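Putative esterase (Uncultured bacterium, PDB 7C4D) probably hydrolyses carboxylic ester bonds as a carboxylesterase of the alpha/beta hydrolase fold. Local coordinates at residues 218-223 against 265-270; 246-251 against 261-266; 118-123 against 225-230. All blocks are in the same frame, centred on the assembly; numbering follows the deposited sequence.

Contact 1. Residues 218-223 against 265-270; sequences LFLKGE and QKTLEF
Leu218 and Phe270 show on a small scale how a central sheet is sealed by a helix laid along it. Strand 218-222 and helix 265-270 run nearly antiparallel (168°), their axes 10.5 Å apart at closest approach, and the gap is bridged by hydrocarbon, with no polar bond passing between the two segments. The path of Leu218 tells most of the story. Its CB sits over the middle of one face of the Phe270 ring, 3.6 Å from the ring centroid and only 11° off the normal, a well-formed CH-pi contact. From there the side chain takes CG anti to the backbone N (chi1 170°), which carries the branch past the ring toward the root of the phenylalanine. CD2 then ends 3.7 Å from Phe270 CB and 3.8 Å from the backbone O of Lys266, and the two side chains slide past one another in opposite senses. The ring also reaches the strand backbone, with Phe270 CZ 3.6 Å from Leu218 N.

One turn back along the helix, the base of Lys266 receives Leu220 CD2, 3.7 Å from its CB, with CG slightly farther off. The lysine chain bends at its second torsion and leads its amino end away from the strand, leaving only methylenes at the leucine. Beside this pair Leu220 CD1 comes within a loose 4.4 Å of Thr267 OG1, a hydroxyl already bonded to the backbone O of Phe263.

Strand 217-222 lies within the sheet of the alpha/beta hydrolase fold, between strands 113-119 and 244-248, and Ile117 and Val246 from these neighbours complete the apolar layer. The chemistry implies cohesion by shape and burial: a leucine fitted to an aromatic face, a lysine lending its aliphatic part, and the nearby hydroxyl satisfied within its own helix.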
loop_
_atom_site.group_PDB
_atom_site.type_symbol
_atom_site.label_atom_id
_atom_site.label_comp_id
_atom_site.label_asym_id
_atom_site.label_seq_id
_atom_site.Cartn_x
_atom_site.Cartn_y
_atom_site.Cartn_z
ATOM N N LEU A 218 -13.653 3.760 5.715
ATOM C CA LEU A 218 -14.201 3.533 4.376
ATOM C C LEU A 218 -13.396 2.429 3.687
ATOM O O LEU A 218 -12.175 2.529 3.601
ATOM C CB LEU A 218 -14.165 4.848 3.577
ATOM C CG LEU A 218 -14.487 4.741 2.072
ATOM C CD1 LEU A 218 -15.897 4.214 1.853
ATOM C CD2 LEU A 218 -14.323 6.101 1.368
ATOM N N PHE A 219 -14.073 1.343 3.270
ATOM C CA PHE A 219 -13.464 0.300 2.458
ATOM C C PHE A 219 -13.893 0.534 1.010
ATOM O O PHE A 219 -15.086 0.520 0.680
ATOM C CB PHE A 219 -13.831 -1.091 3.002
ATOM C CG PHE A 219 -13.163 -1.423 4.315
ATOM C CD1 PHE A 219 -13.535 -0.787 5.498
ATOM C CD2 PHE A 219 -12.092 -2.317 4.363
ATOM C CE1 PHE A 219 -12.902 -1.076 6.711
ATOM C CE2 PHE A 219 -11.428 -2.574 5.566
ATOM C CZ PHE A 219 -11.837 -1.961 6.737
ATOM N N LEU A 220 -12.904 0.783 0.150
ATOM C CA LEU A 220 -13.149 0.922 -1.274
ATOM C C LEU A 220 -12.716 -0.363 -1.980
ATOM O O LEU A 220 -11.545 -0.710 -1.987
ATOM C CB LEU A 220 -12.389 2.133 -1.809
ATOM C CG LEU A 220 -12.953 3.517 -1.471
ATOM C CD1 LEU A 220 -11.894 4.545 -1.823
ATOM C CD2 LEU A 220 -14.205 3.801 -2.289
ATOM N N LYS A 221 -13.684 -1.044 -2.585
ATOM C CA LYS A 221 -13.520 -2.301 -3.287
ATOM C C LYS A 221 -13.470 -2.045 -4.792
ATOM O O LYS A 221 -14.267 -1.280 -5.314
ATOM C CB LYS A 221 -14.776 -3.136 -3.040
ATOM C CG LYS A 221 -14.653 -4.572 -3.512
ATOM C CD LYS A 221 -15.960 -5.281 -3.743
ATOM C CE LYS A 221 -15.805 -6.405 -4.745
ATOM N NZ LYS A 221 -17.138 -6.884 -5.163
ATOM N N GLY A 222 -12.513 -2.655 -5.492
ATOM C CA GLY A 222 -12.575 -2.684 -6.950
ATOM C C GLY A 222 -13.597 -3.723 -7.417
ATOM O O GLY A 222 -13.629 -4.848 -6.906
ATOM N N GLU A 223 -14.472 -3.337 -8.348
ATOM C CA GLU A 223 -15.522 -4.231 -8.857
ATOM C C GLU A 223 -14.923 -5.533 -9.399
ATOM O O GLU A 223 -15.446 -6.602 -9.112
ATOM C CB GLU A 223 -16.330 -3.542 -9.968
ATOM C CG GLU A 223 -17.563 -4.312 -10.432
ATOM C CD GLU A 223 -18.071 -4.008 -11.837
ATOM O OE1 GLU A 223 -17.835 -2.891 -12.348
ATOM O OE2 GLU A 223 -18.700 -4.902 -12.435
ATOM N N GLN A 265 -13.390 11.207 -5.829
ATOM C CA GLN A 265 -14.773 11.502 -5.531
ATOM C C GLN A 265 -15.160 10.853 -4.209
ATOM O O GLN A 265 -15.623 11.550 -3.316
ATOM C CB GLN A 265 -15.608 11.115 -6.752
ATOM C CG GLN A 265 -17.023 10.608 -6.530
ATOM C CD GLN A 265 -17.564 10.105 -7.855
ATOM O OE1 GLN A 265 -17.303 10.682 -8.911
ATOM N NE2 GLN A 265 -18.293 9.000 -7.824
ATOM N N LYS A 266 -14.982 9.528 -4.105
ATOM C CA LYS A 266 -15.375 8.772 -2.922
ATOM C C LYS A 266 -14.596 9.185 -1.666
ATOM O O LYS A 266 -15.183 9.218 -0.593
ATOM C CB LYS A 266 -15.210 7.286 -3.191
ATOM C CG LYS A 266 -16.077 6.777 -4.325
ATOM C CD LYS A 266 -17.512 7.212 -4.239
ATOM C CE LYS A 266 -18.385 6.463 -5.225
ATOM N NZ LYS A 266 -19.763 7.009 -5.217
ATOM N N THR A 267 -13.312 9.515 -1.829
ATOM C CA THR A 267 -12.413 10.008 -0.793
ATOM C C THR A 267 -12.910 11.366 -0.286
ATOM O O THR A 267 -12.989 11.578 0.925
ATOM C CB THR A 267 -10.972 10.081 -1.340
ATOM O OG1 THR A 267 -10.523 8.769 -1.687
ATOM C CG2 THR A 267 -9.969 10.793 -0.448
ATOM N N LEU A 268 -13.248 12.301 -1.198
ATOM C CA LEU A 268 -13.639 13.654 -0.781
ATOM C C LEU A 268 -15.037 13.686 -0.189
ATOM O O LEU A 268 -15.330 14.549 0.624
ATOM C CB LEU A 268 -13.487 14.686 -1.907
ATOM C CG LEU A 268 -12.026 15.046 -2.252
ATOM C CD1 LEU A 268 -11.904 15.958 -3.485
ATOM C CD2 LEU A 268 -11.264 15.644 -1.070
ATOM N N GLU A 269 -15.896 12.735 -0.576
ATOM C CA GLU A 269 -17.213 12.652 0.036
ATOM C C GLU A 269 -17.151 12.059 1.462
ATOM O O GLU A 269 -18.057 12.293 2.263
ATOM C CB GLU A 269 -18.162 11.896 -0.897
ATOM C CG GLU A 269 -18.485 12.652 -2.187
ATOM C CD GLU A 269 -19.156 11.850 -3.306
ATOM O OE1 GLU A 269 -19.370 10.615 -3.146
ATOM O OE2 GLU A 269 -19.446 12.437 -4.358
ATOM N N PHE A 270 -16.093 11.297 1.787
ATOM C CA PHE A 270 -15.958 10.638 3.097
ATOM C C PHE A 270 -15.152 11.498 4.078
ATOM O O PHE A 270 -15.580 11.717 5.178
ATOM C CB PHE A 270 -15.357 9.231 2.941
ATOM C CG PHE A 270 -15.091 8.496 4.231
ATOM C CD1 PHE A 270 -16.139 8.054 5.021
ATOM C CD2 PHE A 270 -13.793 8.275 4.690
ATOM C CE1 PHE A 270 -15.893 7.388 6.225
ATOM C CE2 PHE A 270 -13.548 7.559 5.865
ATOM C CZ PHE A 270 -14.605 7.108 6.628
#

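Contact 2. Residues 246-251 against 261-266; sequences VTIPGA and KIFIQK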
loop_
_atom_site.group_PDB
_atom_site.type_symbol
_atom_site.label_atom_id
_atom_site.label_comp_id
_atom_site.label_asym_id
_atom_site.label_seq_id
_atom_site.Cartn_x
_atom_site.Cartn_y
_atom_site.Cartn_z
ATOM N N VAL A 246 -17.727 0.622 -0.380
ATOM C CA VAL A 246 -18.118 1.254 -1.619
ATOM C C VAL A 246 -17.345 0.554 -2.730
ATOM O O VAL A 246 -16.126 0.425 -2.649
ATOM C CB VAL A 246 -17.847 2.774 -1.566
ATOM C CG1 VAL A 246 -17.774 3.417 -2.938
ATOM C CG2 VAL A 246 -18.835 3.525 -0.675
ATOM N N THR A 247 -18.071 0.118 -3.766
ATOM C CA THR A 247 -17.495 -0.523 -4.942
ATOM C C THR A 247 -17.314 0.501 -6.059
ATOM O O THR A 247 -18.288 1.121 -6.485
ATOM C CB THR A 247 -18.359 -1.719 -5.359
ATOM O OG1 THR A 247 -18.313 -2.651 -4.273
ATOM C CG2 THR A 247 -17.915 -2.377 -6.643
ATOM N N ILE A 248 -16.061 0.698 -6.501
ATOM C CA ILE A 248 -15.778 1.535 -7.662
ATOM C C ILE A 248 -15.989 0.678 -8.907
ATOM O O ILE A 248 -15.231 -0.279 -9.096
ATOM C CB ILE A 248 -14.335 2.063 -7.617
ATOM C CG1 ILE A 248 -14.070 2.926 -6.379
ATOM C CG2 ILE A 248 -13.958 2.759 -8.916
ATOM C CD1 ILE A 248 -12.677 3.526 -6.330
ATOM N N PRO A 249 -16.997 0.979 -9.772
ATOM C CA PRO A 249 -17.236 0.224 -11.013
ATOM C C PRO A 249 -16.055 0.150 -11.981
ATOM O O PRO A 249 -15.358 1.137 -12.200
ATOM C CB PRO A 249 -18.330 1.000 -11.758
ATOM C CG PRO A 249 -18.369 2.344 -11.065
ATOM C CD PRO A 249 -17.946 2.094 -9.629
ATOM N N GLY A 250 -15.819 -1.047 -12.534
ATOM C CA GLY A 250 -14.865 -1.215 -13.616
ATOM C C GLY A 250 -13.414 -1.058 -13.179
ATOM O O GLY A 250 -12.558 -0.785 -14.015
ATOM N N ALA A 251 -13.132 -1.251 -11.880
ATOM C CA ALA A 251 -11.751 -1.198 -11.438
ATOM C C ALA A 251 -11.366 -2.488 -10.727
ATOM O O ALA A 251 -12.214 -3.147 -10.122
ATOM C CB ALA A 251 -11.509 0.029 -10.607
ATOM N N LYS A 261 -10.433 9.375 -10.952
ATOM C CA LYS A 261 -11.450 10.399 -10.806
ATOM C C LYS A 261 -12.473 9.903 -9.795
ATOM O O LYS A 261 -12.857 10.641 -8.901
ATOM C CB LYS A 261 -12.128 10.701 -12.152
ATOM C CG LYS A 261 -13.168 11.815 -12.126
ATOM C CD LYS A 261 -13.977 11.952 -13.420
ATOM C CE LYS A 261 -15.173 12.888 -13.333
ATOM N NZ LYS A 261 -14.787 14.322 -13.303
ATOM N N ILE A 262 -12.929 8.659 -9.955
ATOM C CA ILE A 262 -13.878 8.115 -8.998
ATOM C C ILE A 262 -13.189 7.890 -7.632
ATOM O O ILE A 262 -13.841 7.959 -6.591
ATOM C CB ILE A 262 -14.578 6.866 -9.552
ATOM C CG1 ILE A 262 -15.286 7.132 -10.897
ATOM C CG2 ILE A 262 -15.508 6.254 -8.514
ATOM C CD1 ILE A 262 -16.156 5.971 -11.373
ATOM N N PHE A 263 -11.861 7.686 -7.606
ATOM C CA PHE A 263 -11.185 7.460 -6.344
ATOM C C PHE A 263 -11.276 8.735 -5.507
ATOM O O PHE A 263 -11.614 8.706 -4.334
ATOM C CB PHE A 263 -9.747 6.978 -6.551
ATOM C CG PHE A 263 -9.100 6.511 -5.268
ATOM C CD1 PHE A 263 -8.487 7.407 -4.406
ATOM C CD2 PHE A 263 -9.121 5.173 -4.910
ATOM C CE1 PHE A 263 -7.928 6.986 -3.201
ATOM C CE2 PHE A 263 -8.533 4.749 -3.721
ATOM C CZ PHE A 263 -7.971 5.653 -2.850
ATOM N N ILE A 264 -11.021 9.862 -6.154
ATOM C CA ILE A 264 -10.990 11.160 -5.506
ATOM C C ILE A 264 -12.387 11.545 -5.022
ATOM O O ILE A 264 -12.556 12.114 -3.945
ATOM C CB ILE A 264 -10.347 12.155 -6.496
ATOM C CG1 ILE A 264 -8.839 11.904 -6.553
ATOM C CG2 ILE A 264 -10.634 13.611 -6.144
ATOM C CD1 ILE A 264 -8.194 12.281 -7.852
ATOM N N GLN A 265 -13.390 11.207 -5.829
ATOM C CA GLN A 265 -14.773 11.502 -5.531
ATOM C C GLN A 265 -15.160 10.853 -4.209
ATOM O O GLN A 265 -15.623 11.550 -3.316
ATOM C CB GLN A 265 -15.608 11.115 -6.752
ATOM C CG GLN A 265 -17.023 10.608 -6.530
ATOM C CD GLN A 265 -17.564 10.105 -7.855
ATOM O OE1 GLN A 265 -17.303 10.682 -8.911
ATOM N NE2 GLN A 265 -18.293 9.000 -7.824
ATOM N N LYS A 266 -14.982 9.528 -4.105
ATOM C CA LYS A 266 -15.375 8.772 -2.922
ATOM C C LYS A 266 -14.596 9.185 -1.666
ATOM O O LYS A 266 -15.183 9.218 -0.593
ATOM C CB LYS A 266 -15.210 7.286 -3.191
ATOM C CG LYS A 266 -16.077 6.777 -4.325
ATOM C CD LYS A 266 -17.512 7.212 -4.239
ATOM C CE LYS A 266 -18.385 6.463 -5.225
ATOM N NZ LYS A 266 -19.763 7.009 -5.217
#
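Val246 and Ile248 meet Lys266 and Ile262, with strand 246-248 and helix 261-266 running at 160° to each other and their axes approaching to 9.9 Å. The two belong to the closing beta-alpha unit of the alpha/beta hydrolase fold: strand 244-248 is an outermost strand of the sheet, and helix 260-270 returns along it. The chain leaves the strand through a type II turn from Ile248 to Ala251. Gly250 occupies its third position with the positive phi (71°) that favours glycine, and its N donates to Glu223 OE1 in the loop after the neighbouring strand.

Ile248 divides its two branches between two helix residues. CG2 meets CG2 of Ile262 at 3.8 Å, methyl against methyl, as the two isoleucines pass each other in opposite directions. The other branch is straight, CD1 anti to CA (chi2 -177°), and reaches to 4.2 Å from CD2 of Phe263, the side chains running at a slant to each other. That ring has other neighbours: Trp39 meets it edge-to-face, and Ile42 of helix 40-46 touches it. Ile248 itself is also covered by Leu255 and Gln259, residues of the connection that leads to the helix.

Toward the other end of the strand, Val246 CG1 lies against the flank of the Lys266 chain. It approaches CG, CD and CE almost equally, with CE the nearest at 3.9 Å, so the outer methylenes of this lysine shield the valine near the margin of the sheet. At the turn the contact thins out to a single proline contact, Pro249 CG standing 4.3 Å from CD1 of Ile262.

Contact 3. Residues 118-123 against 225-230; sequences VADIAP and SDYITD
Asp120 and Ser225 meet at what is probably the acid end of a Ser-His-Asp catalytic triad, in which Ser96 would be the nucleophile and His253 the base. Ser225 OG donates over 2.7 Å to the syn lone pair of Asp120 OD2, on the side of the other carboxylate oxygen. With OG anti to its own backbone N (chi1 156°), Ser225 also accepts from the N of Tyr227 in an ST turn, 3.2 Å long and nearly straight at 170°. One hydroxyl thus ties the loop to itself and to the aspartate. OD2 additionally takes the ND1 of His253, while OD1 receives Gly222 N, so the carboxylate is gripped at both oxygens and its rotation is fixed. With an alanine in place of Asp120 the carboxylate is gone, and Ser225 OG and His253 ND1 would probably lose their shared acceptor, leaving the imidazole freer to turn.

Around this polar core the loop packs on the backbone. Tyr227 CB lies 3.4 Å from the Asp120 O, and its ring approaches that oxygen obliquely while stacking on His253. Ile228 packs on the next residues, CD1 resting 3.5 Å from Ile121 O and CG1 4.3 Å from Ala122 CB.

In many alpha/beta hydrolases the triad acid follows the strand that corresponds to 217-222; here the probable acid, Asp120, follows 113-119, and Ser225 occupies the loop after 217-222. An acid placed after this earlier strand is a known variant of the alpha/beta hydrolase catalytic site, and the geometry here is consistent with it.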
loop_
_atom_site.group_PDB
_atom_site.type_symbol
_atom_site.label_atom_id
_atom_site.label_comp_id
_atom_site.label_asym_id
_atom_site.label_seq_id
_atom_site.Cartn_x
_atom_site.Cartn_y
_atom_site.Cartn_z
ATOM N N VAL A 118 -9.517 2.436 3.539
ATOM C CA VAL A 118 -8.842 1.193 3.181
ATOM C C VAL A 118 -9.201 0.784 1.749
ATOM O O VAL A 118 -10.361 0.450 1.488
ATOM C CB VAL A 118 -9.175 0.067 4.187
ATOM C CG1 VAL A 118 -8.676 -1.279 3.691
ATOM C CG2 VAL A 118 -8.646 0.384 5.568
ATOM N N ALA A 119 -8.188 0.788 0.849
ATOM C CA ALA A 119 -8.382 0.524 -0.585
ATOM C C ALA A 119 -8.070 -0.935 -0.943
ATOM O O ALA A 119 -6.909 -1.380 -0.896
ATOM C CB ALA A 119 -7.550 1.471 -1.426
ATOM N N ASP A 120 -9.144 -1.671 -1.245
ATOM C CA ASP A 120 -9.129 -3.002 -1.847
ATOM C C ASP A 120 -8.282 -4.046 -1.083
ATOM O O ASP A 120 -7.451 -4.719 -1.682
ATOM C CB ASP A 120 -8.852 -2.944 -3.349
ATOM C CG ASP A 120 -9.428 -4.140 -4.113
ATOM O OD1 ASP A 120 -10.665 -4.375 -4.054
ATOM O OD2 ASP A 120 -8.639 -4.845 -4.760
ATOM N N ILE A 121 -8.533 -4.214 0.223
ATOM C CA ILE A 121 -7.990 -5.299 1.009
ATOM C C ILE A 121 -8.861 -5.488 2.252
ATOM O O ILE A 121 -9.463 -4.535 2.756
ATOM C CB ILE A 121 -6.512 -5.030 1.366
ATOM C CG1 ILE A 121 -5.818 -6.325 1.803
ATOM C CG2 ILE A 121 -6.407 -3.909 2.373
ATOM C CD1 ILE A 121 -4.381 -6.198 2.225
ATOM N N ALA A 122 -8.937 -6.730 2.747
ATOM C CA ALA A 122 -9.794 -7.011 3.893
ATOM C C ALA A 122 -8.916 -7.209 5.125
ATOM O O ALA A 122 -7.731 -7.469 4.998
ATOM C CB ALA A 122 -10.680 -8.210 3.608
ATOM N N PRO A 123 -9.426 -7.112 6.364
ATOM C CA PRO A 123 -8.567 -7.317 7.513
ATOM C C PRO A 123 -8.048 -8.750 7.682
ATOM O O PRO A 123 -7.056 -8.957 8.375
ATOM C CB PRO A 123 -9.409 -6.882 8.720
ATOM C CG PRO A 123 -10.718 -6.371 8.174
ATOM C CD PRO A 123 -10.813 -6.817 6.735
ATOM N N SER A 225 -12.073 -6.906 -8.732
ATOM C CA SER A 225 -11.125 -7.535 -7.828
ATOM C C SER A 225 -11.873 -8.336 -6.764
ATOM O O SER A 225 -13.027 -8.045 -6.437
ATOM C CB SER A 225 -10.219 -6.505 -7.217
ATOM O OG SER A 225 -9.688 -6.954 -5.983
ATOM N N ASP A 226 -11.180 -9.338 -6.218
ATOM C CA ASP A 226 -11.750 -10.245 -5.244
ATOM C C ASP A 226 -10.960 -10.210 -3.946
ATOM O O ASP A 226 -11.059 -11.155 -3.174
ATOM C CB ASP A 226 -11.838 -11.674 -5.782
ATOM C CG ASP A 226 -12.977 -11.849 -6.770
ATOM O OD1 ASP A 226 -14.067 -11.295 -6.522
ATOM O OD2 ASP A 226 -12.760 -12.527 -7.789
ATOM N N TYR A 227 -10.255 -9.102 -3.678
ATOM C CA TYR A 227 -9.588 -8.947 -2.389
ATOM C C TYR A 227 -10.610 -8.766 -1.279
ATOM O O TYR A 227 -10.357 -9.222 -0.163
ATOM C CB TYR A 227 -8.563 -7.807 -2.391
ATOM C CG TYR A 227 -7.287 -8.134 -3.125
ATOM C CD1 TYR A 227 -7.305 -8.429 -4.477
ATOM C CD2 TYR A 227 -6.064 -8.107 -2.478
ATOM C CE1 TYR A 227 -6.141 -8.727 -5.162
ATOM C CE2 TYR A 227 -4.888 -8.412 -3.142
ATOM C CZ TYR A 227 -4.936 -8.734 -4.482
ATOM O OH TYR A 227 -3.792 -9.013 -5.144
ATOM N N ILE A 228 -11.734 -8.089 -1.591
ATOM C CA ILE A 228 -12.857 -7.974 -0.663
ATOM C C ILE A 228 -14.082 -8.682 -1.261
ATOM O O ILE A 228 -14.489 -8.390 -2.383
ATOM C CB ILE A 228 -13.168 -6.497 -0.286
ATOM C CG1 ILE A 228 -11.961 -5.740 0.282
ATOM C CG2 ILE A 228 -14.371 -6.407 0.644
ATOM C CD1 ILE A 228 -12.232 -4.257 0.624
ATOM N N THR A 229 -14.672 -9.608 -0.503
ATOM C CA THR A 229 -15.899 -10.287 -0.904
ATOM C C THR A 229 -16.909 -10.162 0.227
ATOM O O THR A 229 -16.643 -9.511 1.224
ATOM C CB THR A 229 -15.660 -11.760 -1.299
ATOM O OG1 THR A 229 -14.932 -12.492 -0.301
ATOM C CG2 THR A 229 -14.992 -11.911 -2.650
ATOM N N ASP A 230 -18.040 -10.854 0.088
ATOM C CA ASP A 230 -19.181 -10.666 0.965
ATOM C C ASP A 230 -18.948 -11.368 2.299
ATOM O O ASP A 230 -19.541 -10.981 3.298
ATOM C CB ASP A 230 -20.479 -11.050 0.245
ATOM C CG ASP A 230 -20.650 -10.318 -1.082
ATOM O OD1 ASP A 230 -19.925 -10.664 -2.046
ATOM O OD2 ASP A 230 -21.486 -9.384 -1.138
#

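Contacts 1 and 2 share helix 260-270, and Lys266 serves both, presenting the base of its chain to strand 217-222 and its outer methylenes to strand 244-248. Contact 1 is buried, whereas contact 2 lies at an outer strand and is partly exposed. Both are apolar seals on one face of the sheet. Contact 3 is also buried but differs in kind: it sits where strand 113-119 ends, joins two loops, and turns on a serine-carboxylate hydrogen bond, with apolar packing beside it. The sheet links all three, for backbone bonds join Leu218 to Val118 and Phe219 to Val246. The worked example separates an apolar helix-sheet interface from a polar, probably catalytic, site at the strand ends.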